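Local coordinates for protein transcriptional repressor PadR (Bacillus cereus, PDB 6JYI) that probably binds DNA as a dimeric transcription factor of the PadR-like family, through a winged helix-turn-helix domain, at residues M7-Q19 and P48-K60. Numbering follows the deposited sequence.
Sequences MKGRDVVLGLLMQ and PTLRQLENEGKIK
Glu56 OE2 accepts two hydrogen bonds, one from Arg10 NH1 across the contact at 2.9 Å and one from Gln52 NE2, a helical turn earlier, at 2.8 Å. The amide reaches the anti lone pair of OE2, whereas the arginine nitrogen comes from above the carboxylate plane. The second oxygen, OE1, takes Arg10 NH2 on its syn side, though tilted out of the carboxylate plane, at 2.7 Å in a nearly straight bond of 171°. Arg10 thus holds the carboxylate end-on with both terminal nitrogens, the two planes modestly tilted against each other, and Lys58 NZ adds a longer salt bridge to OE1. A bend at chi3 (57°) turns the guanidinium toward Glu56 and lets Leu53 CD2 sit over the centre of one face, 3.7 Å above the plane. Glu84 of helix 79-89 pairs with the remaining nitrogen, NE, so acidic groups meet the arginine from two elements of the fold.

Away from the salt bridge the contact is apolar. Val13 CG1, turned away from the backbone N, touches both Leu50 CD2 (3.7 Å) and Leu53 CD1, while CG2 passes the methyl of Thr49. Past the helix end, where Gly57 closes a Schellman motif, Ile59 CG2 packs on Leu14 CD2 at 3.6 Å and also touches Leu17 CD1. Helices 8-19 and 48-55 cross steeply, at -79°, as parts of the winged helix-turn-helix fold. Helix 24-35 adjoins both through Val12 and Leu50, and strand 72-77, paired with 59-64 in the wing, packs against Leu14 and Ile59.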
HETATM    1  N   MSE A   7      13.996   1.797   6.156  1.00 30.39           N
HETATM    2  CA  MSE A   7      14.422   1.798   7.556  1.00 28.36           C
HETATM    3  C   MSE A   7      13.240   1.848   8.546  1.00 26.32           C
HETATM    4  O   MSE A   7      13.343   1.372   9.656  1.00 24.32           O
HETATM    5  CB  MSE A   7      15.345   2.987   7.827  1.00 28.37           C
HETATM    6  CG  MSE A   7      16.745   2.835   7.197  1.00 29.85           C
HETATM    7 SE   MSE A   7      17.769   1.359   7.947  1.00 32.75          SE
HETATM    8  CE  MSE A   7      18.129   2.063   9.745  1.00 32.63           C
ATOM      9  N   LYS A   8      12.136   2.449   8.103  1.00 25.67           N
ATOM     10  CA  LYS A   8      10.898   2.557   8.860  1.00 26.08           C
ATOM     11  C   LYS A   8      10.345   1.225   9.348  1.00 25.08           C
ATOM     12  O   LYS A   8       9.652   1.185  10.369  1.00 24.53           O
ATOM     13  CB  LYS A   8       9.879   3.278   7.999  1.00 26.95           C
ATOM     14  CG  LYS A   8       8.922   4.121   8.702  1.00 31.66           C
ATOM     15  CD  LYS A   8       8.351   5.221   7.760  1.00 32.79           C
ATOM     16  CE  LYS A   8       9.230   6.472   7.697  1.00 34.50           C
ATOM     17  NZ  LYS A   8       8.653   7.506   6.793  1.00 34.73           N
ATOM     18  N   GLY A   9      10.642   0.137   8.630  1.00 25.73           N
ATOM     19  CA  GLY A   9      10.380  -1.211   9.117  1.00 25.85           C
ATOM     20  C   GLY A   9      10.815  -1.450  10.556  1.00 25.26           C
ATOM     21  O   GLY A   9      10.117  -2.130  11.298  1.00 25.60           O
ATOM     22  N   ARG A  10      11.977  -0.929  10.938  1.00 24.67           N
ATOM     23  CA  ARG A  10      12.494  -1.065  12.297  1.00 26.23           C
ATOM     24  C   ARG A  10      11.526  -0.406  13.323  1.00 26.28           C
ATOM     25  O   ARG A  10      11.312  -0.913  14.421  1.00 24.49           O
ATOM     26  CB  ARG A  10      13.851  -0.404  12.397  1.00 26.89           C
ATOM     27  CG  ARG A  10      14.926  -1.026  11.540  1.00 28.04           C
ATOM     28  CD  ARG A  10      16.051  -0.029  11.280  1.00 29.88           C
ATOM     29  NE  ARG A  10      16.675   0.495  12.512  1.00 27.66           N
ATOM     30  CZ  ARG A  10      17.837   0.091  13.020  1.00 28.40           C
ATOM     31  NH1 ARG A  10      18.532  -0.883  12.437  1.00 30.09           N
ATOM     32  NH2 ARG A  10      18.318   0.659  14.128  1.00 28.62           N
ATOM     33  N   ASP A  11      10.929   0.699  12.932  1.00 26.31           N
ATOM     34  CA  ASP A  11       9.993   1.426  13.846  1.00 27.66           C
ATOM     35  C   ASP A  11       8.673   0.758  14.034  1.00 27.46           C
ATOM     36  O   ASP A  11       8.040   0.963  15.072  1.00 29.19           O
ATOM     37  CB  ASP A  11       9.809   2.851  13.376  1.00 28.35           C
ATOM     38  CG  ASP A  11      11.097   3.503  13.179  1.00 29.61           C
ATOM     39  OD1 ASP A  11      11.823   3.581  14.174  1.00 38.88           O
ATOM     40  OD2 ASP A  11      11.432   3.903  12.041  1.00 32.82           O
ATOM     41  N   VAL A  12       8.258  -0.078  13.076  1.00 26.78           N
ATOM     42  CA  VAL A  12       7.100  -0.912  13.305  1.00 27.24           C
ATOM     43  C   VAL A  12       7.352  -1.813  14.519  1.00 24.76           C
ATOM     44  O   VAL A  12       6.513  -1.898  15.432  1.00 23.62           O
ATOM     45  CB  VAL A  12       6.720  -1.814  12.090  1.00 28.44           C
ATOM     46  CG1 VAL A  12       5.581  -2.714  12.465  1.00 33.05           C
ATOM     47  CG2 VAL A  12       6.382  -0.996  10.810  1.00 32.15           C
ATOM     48  N   VAL A  13       8.516  -2.465  14.527  1.00 22.26           N
ATOM     49  CA  VAL A  13       8.897  -3.358  15.616  1.00 21.46           C
ATOM     50  C   VAL A  13       9.102  -2.596  16.902  1.00 20.82           C
ATOM     51  O   VAL A  13       8.563  -2.975  17.928  1.00 21.73           O
ATOM     52  CB  VAL A  13      10.161  -4.180  15.252  1.00 21.67           C
ATOM     53  CG1 VAL A  13      10.659  -4.969  16.457  1.00 21.16           C
ATOM     54  CG2 VAL A  13       9.832  -5.102  14.044  1.00 24.14           C
ATOM     55  N   LEU A  14       9.852  -1.493  16.860  1.00 20.62           N
ATOM     56  CA  LEU A  14      10.079  -0.693  18.091  1.00 20.99           C
ATOM     57  C   LEU A  14       8.798  -0.172  18.650  1.00 20.72           C
ATOM     58  O   LEU A  14       8.554  -0.233  19.884  1.00 21.89           O
ATOM     59  CB  LEU A  14      11.058   0.461  17.838  1.00 20.57           C
ATOM     60  CG  LEU A  14      12.475  -0.019  17.501  1.00 22.07           C
ATOM     61  CD1 LEU A  14      13.372   1.151  16.959  1.00 22.85           C
ATOM     62  CD2 LEU A  14      13.132  -0.617  18.743  1.00 20.54           C
ATOM     63  N   GLY A  15       7.935   0.342  17.778  1.00 19.44           N
ATOM     64  CA  GLY A  15       6.641   0.773  18.269  1.00 20.70           C
ATOM     65  C   GLY A  15       5.817  -0.281  18.947  1.00 19.91           C
ATOM     66  O   GLY A  15       5.169  -0.023  19.976  1.00 20.36           O
ATOM     67  N   LEU A  16       5.815  -1.478  18.402  1.00 21.60           N
ATOM     68  CA  LEU A  16       5.083  -2.570  19.023  1.00 22.76           C
ATOM     69  C   LEU A  16       5.597  -2.857  20.433  1.00 23.54           C
ATOM     70  O   LEU A  16       4.820  -2.971  21.397  1.00 25.20           O
ATOM     71  CB  LEU A  16       5.203  -3.818  18.154  1.00 23.14           C
ATOM     72  CG  LEU A  16       4.285  -3.887  16.938  1.00 25.70           C
ATOM     73  CD1 LEU A  16       4.591  -5.193  16.131  1.00 27.55           C
ATOM     74  CD2 LEU A  16       2.807  -3.834  17.365  1.00 30.14           C
ATOM     75  N   LEU A  17       6.919  -2.852  20.567  1.00 22.36           N
ATOM     76  CA  LEU A  17       7.578  -3.139  21.844  1.00 23.18           C
ATOM     77  C   LEU A  17       7.451  -2.011  22.885  1.00 25.91           C
ATOM     78  O   LEU A  17       7.602  -2.245  24.069  1.00 27.18           O
ATOM     79  CB  LEU A  17       9.048  -3.515  21.589  1.00 21.51           C
ATOM     80  CG  LEU A  17       9.244  -4.810  20.812  1.00 21.81           C
ATOM     81  CD1 LEU A  17      10.745  -5.086  20.481  1.00 19.57           C
ATOM     82  CD2 LEU A  17       8.647  -5.983  21.587  1.00 23.57           C
HETATM   83  N   MSE A  18       7.111  -0.814  22.432  1.00 28.12           N
HETATM   84  CA  MSE A  18       6.844   0.316  23.329  1.00 31.40           C
HETATM   85  C   MSE A  18       5.843   0.028  24.453  1.00 34.31           C
HETATM   86  O   MSE A  18       6.090   0.407  25.580  1.00 35.60           O
HETATM   87  CB  MSE A  18       6.404   1.567  22.532  1.00 30.20           C
HETATM   88  CG  MSE A  18       7.501   2.206  21.793  1.00 30.57           C
HETATM   89 SE   MSE A  18       8.763   3.117  22.990  1.00 35.63          SE
HETATM   90  CE  MSE A  18       7.596   4.459  23.737  1.00 31.80           C
ATOM     91  N   GLN A  19       4.739  -0.660  24.186  1.00 37.43           N
ATOM     92  CA  GLN A  19       3.812  -0.980  25.299  1.00 40.84           C
ATOM     93  C   GLN A  19       4.305  -2.065  26.236  1.00 41.08           C
ATOM     94  O   GLN A  19       4.286  -1.905  27.469  1.00 42.28           O
ATOM     95  CB  GLN A  19       2.460  -1.426  24.786  1.00 42.38           C
ATOM     96  CG  GLN A  19       1.524  -1.747  25.912  1.00 47.19           C
ATOM     97  CD  GLN A  19       0.077  -1.642  25.514  1.00 52.97           C
ATOM     98  OE1 GLN A  19      -0.408  -0.561  25.156  1.00 56.34           O
ATOM     99  NE2 GLN A  19      -0.638  -2.765  25.592  1.00 57.11           N
ATOM    100  N   PRO A  48      15.072 -11.049  11.035  1.00 36.09           N
ATOM    101  CA  PRO A  48      16.256 -10.248  10.683  1.00 35.67           C
ATOM    102  C   PRO A  48      16.259  -8.870  11.324  1.00 32.77           C
ATOM    103  O   PRO A  48      17.300  -8.415  11.800  1.00 32.59           O
ATOM    104  CB  PRO A  48      16.150 -10.131   9.152  1.00 36.47           C
ATOM    105  CG  PRO A  48      15.542 -11.488   8.758  1.00 39.05           C
ATOM    106  CD  PRO A  48      14.530 -11.764   9.859  1.00 37.84           C
ATOM    107  N   THR A  49      15.103  -8.214  11.361  1.00 31.16           N
ATOM    108  CA  THR A  49      14.988  -6.896  11.984  1.00 29.18           C
ATOM    109  C   THR A  49      15.181  -6.982  13.501  1.00 27.80           C
ATOM    110  O   THR A  49      15.877  -6.149  14.083  1.00 28.19           O
ATOM    111  CB  THR A  49      13.643  -6.217  11.647  1.00 28.76           C
ATOM    112  OG1 THR A  49      13.535  -6.073  10.243  1.00 28.23           O
ATOM    113  CG2 THR A  49      13.528  -4.793  12.283  1.00 28.39           C
ATOM    114  N   LEU A  50      14.585  -7.989  14.135  1.00 27.43           N
ATOM    115  CA  LEU A  50      14.768  -8.206  15.558  1.00 27.09           C
ATOM    116  C   LEU A  50      16.256  -8.420  15.884  1.00 28.43           C
ATOM    117  O   LEU A  50      16.806  -7.784  16.788  1.00 28.16           O
ATOM    118  CB  LEU A  50      13.929  -9.397  16.033  1.00 26.92           C
ATOM    119  CG  LEU A  50      12.421  -9.164  16.093  1.00 26.21           C
ATOM    120  CD1 LEU A  50      11.645 -10.485  16.180  1.00 29.10           C
ATOM    121  CD2 LEU A  50      12.101  -8.245  17.260  1.00 24.25           C
ATOM    122  N   ARG A  51      16.935  -9.233  15.087  1.00 30.48           N
ATOM    123  CA  ARG A  51      18.342  -9.572  15.345  1.00 32.35           C
ATOM    124  C   ARG A  51      19.215  -8.318  15.194  1.00 31.84           C
ATOM    125  O   ARG A  51      20.142  -8.100  15.969  1.00 31.73           O
ATOM    126  CB  ARG A  51      18.814 -10.690  14.399  1.00 34.97           C
ATOM    127  CG  ARG A  51      20.343 -10.936  14.363  1.00 41.59           C
ATOM    128  CD  ARG A  51      21.059 -11.010  15.751  1.00 48.72           C
ATOM    129  NE  ARG A  51      20.402 -11.856  16.755  1.00 52.96           N
ATOM    130  CZ  ARG A  51      20.307 -13.189  16.691  1.00 58.22           C
ATOM    131  NH1 ARG A  51      20.793 -13.862  15.643  1.00 60.75           N
ATOM    132  NH2 ARG A  51      19.697 -13.863  17.673  1.00 58.61           N
ATOM    133  N   GLN A  52      18.892  -7.481  14.217  1.00 31.01           N
ATOM    134  CA  GLN A  52      19.665  -6.263  13.983  1.00 30.75           C
ATOM    135  C   GLN A  52      19.470  -5.258  15.130  1.00 28.87           C
ATOM    136  O   GLN A  52      20.434  -4.627  15.624  1.00 28.71           O
ATOM    137  CB  GLN A  52      19.276  -5.630  12.654  1.00 30.05           C
ATOM    138  CG  GLN A  52      20.120  -4.357  12.300  1.00 31.74           C
ATOM    139  CD  GLN A  52      21.611  -4.627  12.304  1.00 33.92           C
ATOM    140  OE1 GLN A  52      22.062  -5.702  11.884  1.00 35.49           O
ATOM    141  NE2 GLN A  52      22.403  -3.651  12.777  1.00 36.55           N
ATOM    142  N   LEU A  53      18.227  -5.133  15.560  1.00 26.60           N
ATOM    143  CA  LEU A  53      17.894  -4.224  16.654  1.00 26.11           C
ATOM    144  C   LEU A  53      18.594  -4.721  17.930  1.00 26.91           C
ATOM    145  O   LEU A  53      19.090  -3.921  18.717  1.00 28.45           O
ATOM    146  CB  LEU A  53      16.377  -4.116  16.827  1.00 25.33           C
ATOM    147  CG  LEU A  53      15.650  -3.368  15.709  1.00 24.81           C
ATOM    148  CD1 LEU A  53      14.156  -3.575  15.870  1.00 25.72           C
ATOM    149  CD2 LEU A  53      16.003  -1.830  15.702  1.00 24.46           C
ATOM    150  N   GLU A  54      18.671  -6.020  18.124  1.00 27.80           N
ATOM    151  CA  GLU A  54      19.367  -6.547  19.303  1.00 29.84           C
ATOM    152  C   GLU A  54      20.862  -6.270  19.170  1.00 31.64           C
ATOM    153  O   GLU A  54      21.535  -5.882  20.127  1.00 31.47           O
ATOM    154  CB  GLU A  54      19.252  -8.045  19.375  1.00 32.18           C
ATOM    155  CG  GLU A  54      17.891  -8.607  19.603  1.00 35.35           C
ATOM    156  CD  GLU A  54      17.975 -10.123  19.527  1.00 40.87           C
ATOM    157  OE1 GLU A  54      18.580 -10.704  20.448  1.00 39.03           O
ATOM    158  OE2 GLU A  54      17.498 -10.692  18.516  1.00 44.57           O
ATOM    159  N   ASN A  55      21.393  -6.516  17.976  1.00 32.62           N
ATOM    160  CA  ASN A  55      22.836  -6.298  17.750  1.00 35.44           C
ATOM    161  C   ASN A  55      23.220  -4.845  18.042  1.00 34.77           C
ATOM    162  O   ASN A  55      24.344  -4.562  18.468  1.00 36.29           O
ATOM    163  CB  ASN A  55      23.222  -6.624  16.305  1.00 36.18           C
ATOM    164  CG  ASN A  55      23.292  -8.111  16.028  1.00 39.50           C
ATOM    165  OD1 ASN A  55      23.535  -8.516  14.885  1.00 45.82           O
ATOM    166  ND2 ASN A  55      23.107  -8.933  17.055  1.00 40.00           N
ATOM    167  N   GLU A  56      22.318  -3.925  17.756  1.00 32.62           N
ATOM    168  CA  GLU A  56      22.583  -2.488  18.000  1.00 33.48           C
ATOM    169  C   GLU A  56      22.219  -2.014  19.388  1.00 33.52           C
ATOM    170  O   GLU A  56      22.414  -0.846  19.695  1.00 34.36           O
ATOM    171  CB  GLU A  56      21.808  -1.597  17.027  1.00 32.53           C
ATOM    172  CG  GLU A  56      22.163  -1.763  15.577  1.00 34.31           C
ATOM    173  CD  GLU A  56      21.298  -0.895  14.683  1.00 37.08           C
ATOM    174  OE1 GLU A  56      20.732   0.105  15.185  1.00 38.06           O
ATOM    175  OE2 GLU A  56      21.182  -1.210  13.485  1.00 37.42           O
ATOM    176  N   GLY A  57      21.595  -2.866  20.198  1.00 32.53           N
ATOM    177  CA  GLY A  57      21.227  -2.464  21.544  1.00 31.88           C
ATOM    178  C   GLY A  57      19.906  -1.733  21.672  1.00 29.61           C
ATOM    179  O   GLY A  57      19.643  -1.133  22.702  1.00 28.95           O
ATOM    180  N   LYS A  58      19.073  -1.798  20.641  1.00 28.80           N
ATOM    181  CA  LYS A  58      17.772  -1.092  20.633  1.00 26.89           C
ATOM    182  C   LYS A  58      16.703  -1.924  21.343  1.00 26.12           C
ATOM    183  O   LYS A  58      15.697  -1.389  21.825  1.00 25.81           O
ATOM    184  CB  LYS A  58      17.272  -0.832  19.235  1.00 26.98           C
ATOM    185  CG  LYS A  58      18.163  -0.082  18.298  1.00 29.43           C
ATOM    186  CD  LYS A  58      18.678   1.161  18.886  1.00 32.62           C
ATOM    187  CE  LYS A  58      19.093   2.106  17.737  1.00 34.10           C
ATOM    188  NZ  LYS A  58      20.418   2.437  17.899  1.00 35.49           N
ATOM    189  N   ILE A  59      16.889  -3.237  21.331  1.00 25.47           N
ATOM    190  CA  ILE A  59      16.048  -4.154  22.046  1.00 25.67           C
ATOM    191  C   ILE A  59      16.940  -5.207  22.685  1.00 26.76           C
ATOM    192  O   ILE A  59      18.101  -5.362  22.274  1.00 26.00           O
ATOM    193  CB  ILE A  59      14.960  -4.805  21.098  1.00 24.91           C
ATOM    194  CG1 ILE A  59      15.594  -5.792  20.099  1.00 27.52           C
ATOM    195  CG2 ILE A  59      14.170  -3.734  20.317  1.00 23.42           C
ATOM    196  CD1 ILE A  59      14.585  -6.470  19.180  1.00 26.89           C
ATOM    197  N   LYS A  60      16.386  -5.959  23.634  1.00 26.65           N
ATOM    198  CA  LYS A  60      17.089  -7.046  24.262  1.00 31.10           C
ATOM    199  C   LYS A  60      16.173  -8.252  24.358  1.00 32.22           C
ATOM    200  O   LYS A  60      15.002  -8.104  24.630  1.00 32.26           O
ATOM    201  CB  LYS A  60      17.587  -6.620  25.669  1.00 32.33           C
TER